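PDB 2O55: putative glycerophosphodiester phosphodiesterase from Galdieria sulphuraria, which belongs to the glycerophosphoryl diester phosphodiesterase family and has a TIM-barrel type of fold. Local coordinates for residues Thr177-Cys186 against Gln204-Leu213. Residues are numbered along the deposited sequence; the frame is centred on the assembly and turned at random.
Sequences TPLDFVEQAC and QVCTAHEKGL
Val-182 meets Thr-207, Ala-208, Lys-211 and Leu-213, and its three side-chain carbons illustrate how neighbouring helices of a TIM barrel pack outside the strands. CB lies 3.8 Å from CG2 of Thr-207. Beyond it the branches part: with CG1 anti to the backbone N (chi1 163°), that methyl reaches CG of Lys-211 at 3.5 Å and CD1 of Leu-213 at 4.1 Å, while CG2 comes within 3.5 Å of Thr-207 CG2 and also touches CA of Ala-208. The lysine contributes its aliphatic base, its chain then leading away. Next to it, Phe-181 crosses Gln-204 at about a right angle, ring and amide planes 76° apart, and its CZ stands 3.7 Å from Gln-204 CB. The carbonyl O of Gln-204 lies at the ring edge, while Val-182 CG2 and Thr-177 CG2 cover opposite faces, each toward the rim. At the other end, SG of Cys-186 meets both methyls of Leu-213 and CB of Ala-185 meets CD1; Leu-213 N bonds back to Ala-208 O in the Schellman motif ending helix 202-210, with Gly-212 at C-prime. The axes of 181-186 and 204-210 come within 10.0 Å at -34°. Ala-185 also rests on Val-193 of strand 192-196. Gln-204 NE2 approaches Thr-177 OG1, which bonds to Asn-171, without bonding to it; Gln-204 OE1 bonds to Thr-201 N, and Thr-207 OG1 to Glu-203 O. The two segments thus meet chiefly through apolar contact, with no hydrogen bond between them.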
loop_
_atom_site.group_PDB
_atom_site.type_symbol
_atom_site.label_atom_id
_atom_site.label_comp_id
_atom_site.label_asym_id
_atom_site.label_seq_id
_atom_site.Cartn_x
_atom_site.Cartn_y
_atom_site.Cartn_z
ATOM N N THR A 177 -0.841 -19.060 2.869
ATOM C CA THR A 177 -1.293 -18.481 4.121
ATOM C C THR A 177 -1.036 -19.505 5.218
ATOM O O THR A 177 -1.376 -20.684 5.036
ATOM C CB THR A 177 -2.781 -18.183 4.042
ATOM O OG1 THR A 177 -3.060 -17.477 2.819
ATOM C CG2 THR A 177 -3.212 -17.373 5.254
ATOM N N PRO A 178 -0.410 -19.082 6.344
ATOM C CA PRO A 178 -0.134 -20.045 7.413
ATOM C C PRO A 178 -1.405 -20.346 8.179
ATOM O O PRO A 178 -2.324 -19.520 8.182
ATOM C CB PRO A 178 0.858 -19.295 8.303
ATOM C CG PRO A 178 0.522 -17.889 8.124
ATOM C CD PRO A 178 0.067 -17.733 6.694
ATOM N N LEU A 179 -1.463 -21.508 8.835
ATOM C CA LEU A 179 -2.650 -21.863 9.631
ATOM C C LEU A 179 -2.921 -20.759 10.623
ATOM O O LEU A 179 -4.057 -20.328 10.735
ATOM C CB LEU A 179 -2.517 -23.221 10.329
ATOM C CG LEU A 179 -3.599 -23.654 11.344
ATOM C CD1 LEU A 179 -5.055 -23.603 10.804
ATOM C CD2 LEU A 179 -3.302 -25.048 11.956
ATOM N N ASP A 180 -1.890 -20.252 11.292
ATOM C CA ASP A 180 -2.089 -19.240 12.340
ATOM C C ASP A 180 -2.248 -17.794 11.848
ATOM O O ASP A 180 -2.059 -16.858 12.622
ATOM C CB ASP A 180 -0.920 -19.283 13.322
ATOM C CG ASP A 180 0.414 -18.843 12.678
ATOM O OD1 ASP A 180 1.443 -18.815 13.387
ATOM O OD2 ASP A 180 0.452 -18.529 11.463
ATOM N N PHE A 181 -2.570 -17.580 10.581
ATOM C CA PHE A 181 -2.492 -16.216 10.065
ATOM C C PHE A 181 -3.363 -15.247 10.829
ATOM O O PHE A 181 -3.027 -14.065 10.972
ATOM C CB PHE A 181 -2.820 -16.149 8.578
ATOM C CG PHE A 181 -4.289 -16.278 8.244
ATOM C CD1 PHE A 181 -5.001 -15.175 7.752
ATOM C CD2 PHE A 181 -4.946 -17.510 8.348
ATOM C CE1 PHE A 181 -6.346 -15.272 7.394
ATOM C CE2 PHE A 181 -6.294 -17.627 7.992
ATOM C CZ PHE A 181 -6.997 -16.497 7.520
ATOM N N VAL A 182 -4.484 -15.751 11.324
ATOM C CA VAL A 182 -5.451 -14.911 11.999
ATOM C C VAL A 182 -4.990 -14.668 13.439
ATOM O O VAL A 182 -5.120 -13.573 13.965
ATOM C CB VAL A 182 -6.894 -15.480 11.850
ATOM C CG1 VAL A 182 -7.838 -14.895 12.850
ATOM C CG2 VAL A 182 -7.420 -15.161 10.477
ATOM N N GLU A 183 -4.399 -15.675 14.056
ATOM C CA GLU A 183 -3.816 -15.510 15.372
ATOM C C GLU A 183 -2.646 -14.542 15.354
ATOM O O GLU A 183 -2.466 -13.780 16.285
ATOM C CB GLU A 183 -3.301 -16.841 15.876
ATOM C CG GLU A 183 -4.355 -17.738 16.426
ATOM C CD GLU A 183 -3.737 -18.829 17.305
ATOM O OE1 GLU A 183 -2.991 -19.709 16.757
ATOM O OE2 GLU A 183 -3.994 -18.785 18.549
ATOM N N GLN A 184 -1.830 -14.617 14.310
ATOM C CA GLN A 184 -0.686 -13.737 14.144
ATOM C C GLN A 184 -1.113 -12.274 14.200
ATOM O O GLN A 184 -0.523 -11.461 14.925
ATOM C CB GLN A 184 -0.083 -13.963 12.770
ATOM C CG GLN A 184 1.018 -14.940 12.684
ATOM C CD GLN A 184 1.550 -14.976 11.267
ATOM O OE1 GLN A 184 1.838 -13.932 10.688
ATOM N NE2 GLN A 184 1.663 -16.170 10.690
ATOM N N ALA A 185 -2.139 -11.957 13.408
ATOM C CA ALA A 185 -2.522 -10.588 13.165
ATOM C C ALA A 185 -3.112 -9.969 14.417
ATOM O O ALA A 185 -2.888 -8.793 14.682
ATOM C CB ALA A 185 -3.491 -10.521 12.016
ATOM N N CYS A 186 -3.853 -10.770 15.186
ATOM C CA CYS A 186 -4.476 -10.311 16.438
ATOM C C CYS A 186 -3.432 -10.062 17.498
ATOM O O CYS A 186 -3.368 -8.986 18.095
ATOM C CB CYS A 186 -5.462 -11.332 16.970
ATOM S SG CYS A 186 -6.895 -11.482 15.907
ATOM N N GLN A 204 -10.769 -18.722 4.462
ATOM C CA GLN A 204 -9.887 -17.719 5.108
ATOM C C GLN A 204 -10.584 -16.364 5.381
ATOM O O GLN A 204 -10.487 -15.812 6.492
ATOM C CB GLN A 204 -8.617 -17.494 4.309
ATOM C CG GLN A 204 -7.728 -18.708 4.238
ATOM C CD GLN A 204 -7.049 -18.799 2.897
ATOM O OE1 GLN A 204 -7.540 -18.256 1.916
ATOM N NE2 GLN A 204 -5.924 -19.476 2.842
ATOM N N VAL A 205 -11.304 -15.852 4.383
ATOM C CA VAL A 205 -12.144 -14.670 4.573
ATOM C C VAL A 205 -13.035 -14.801 5.831
ATOM O O VAL A 205 -13.162 -13.861 6.606
ATOM C CB VAL A 205 -12.970 -14.337 3.287
ATOM C CG1 VAL A 205 -13.682 -13.026 3.440
ATOM C CG2 VAL A 205 -12.060 -14.264 2.071
ATOM N N CYS A 206 -13.620 -15.978 6.045
ATOM C CA CYS A 206 -14.456 -16.257 7.236
ATOM C C CYS A 206 -13.740 -16.287 8.551
ATOM O O CYS A 206 -14.200 -15.686 9.516
ATOM C CB CYS A 206 -15.136 -17.602 7.104
ATOM S SG CYS A 206 -16.319 -17.567 5.811
ATOM N N THR A 207 -12.662 -17.060 8.596
ATOM C CA THR A 207 -11.780 -17.096 9.738
ATOM C C THR A 207 -11.504 -15.669 10.130
ATOM O O THR A 207 -11.727 -15.288 11.280
ATOM C CB THR A 207 -10.445 -17.783 9.391
ATOM O OG1 THR A 207 -10.720 -19.064 8.827
ATOM C CG2 THR A 207 -9.556 -17.945 10.632
ATOM N N ALA A 208 -11.050 -14.880 9.158
ATOM C CA ALA A 208 -10.697 -13.496 9.406
ATOM C C ALA A 208 -11.897 -12.665 9.887
ATOM O O ALA A 208 -11.763 -11.827 10.776
ATOM C CB ALA A 208 -10.047 -12.893 8.171
ATOM N N HIS A 209 -13.070 -12.913 9.311
ATOM C CA HIS A 209 -14.247 -12.111 9.638
ATOM C C HIS A 209 -14.835 -12.459 10.978
ATOM O O HIS A 209 -15.391 -11.583 11.648
ATOM C CB HIS A 209 -15.321 -12.190 8.559
ATOM C CG HIS A 209 -15.060 -11.287 7.406
ATOM N ND1 HIS A 209 -15.509 -11.552 6.131
ATOM C CD2 HIS A 209 -14.364 -10.128 7.327
ATOM C CE1 HIS A 209 -15.123 -10.582 5.322
ATOM N NE2 HIS A 209 -14.416 -9.710 6.020
ATOM N N GLU A 210 -14.700 -13.732 11.361
ATOM C CA GLU A 210 -15.158 -14.213 12.658
ATOM C C GLU A 210 -14.404 -13.585 13.834
ATOM O O GLU A 210 -14.968 -13.443 14.933
ATOM C CB GLU A 210 -15.119 -15.725 12.710
ATOM C CG GLU A 210 -16.337 -16.300 12.054
ATOM C CD GLU A 210 -16.157 -17.741 11.588
ATOM O OE1 GLU A 210 -16.818 -18.626 12.174
ATOM O OE2 GLU A 210 -15.382 -18.006 10.629
ATOM N N LYS A 211 -13.149 -13.189 13.590
ATOM C CA LYS A 211 -12.371 -12.394 14.544
ATOM C C LYS A 211 -12.448 -10.889 14.255
ATOM O O LYS A 211 -11.657 -10.113 14.784
ATOM C CB LYS A 211 -10.907 -12.836 14.572
ATOM C CG LYS A 211 -10.679 -14.300 14.849
ATOM C CD LYS A 211 -10.683 -14.603 16.298
ATOM C CE LYS A 211 -10.732 -16.077 16.499
ATOM N NZ LYS A 211 -10.934 -16.378 17.925
ATOM N N GLY A 212 -13.399 -10.470 13.429
ATOM C CA GLY A 212 -13.631 -9.058 13.195
ATOM C C GLY A 212 -12.431 -8.378 12.578
ATOM O O GLY A 212 -12.237 -7.203 12.796
ATOM N N LEU A 213 -11.612 -9.105 11.824
ATOM C CA LEU A 213 -10.530 -8.484 11.043
ATOM C C LEU A 213 -10.977 -8.210 9.603
ATOM O O LEU A 213 -11.774 -8.976 9.045
ATOM C CB LEU A 213 -9.310 -9.397 10.981
ATOM C CG LEU A 213 -8.616 -9.861 12.263
ATOM C CD1 LEU A 213 -7.619 -10.921 11.897
ATOM C CD2 LEU A 213 -7.921 -8.733 13.038
#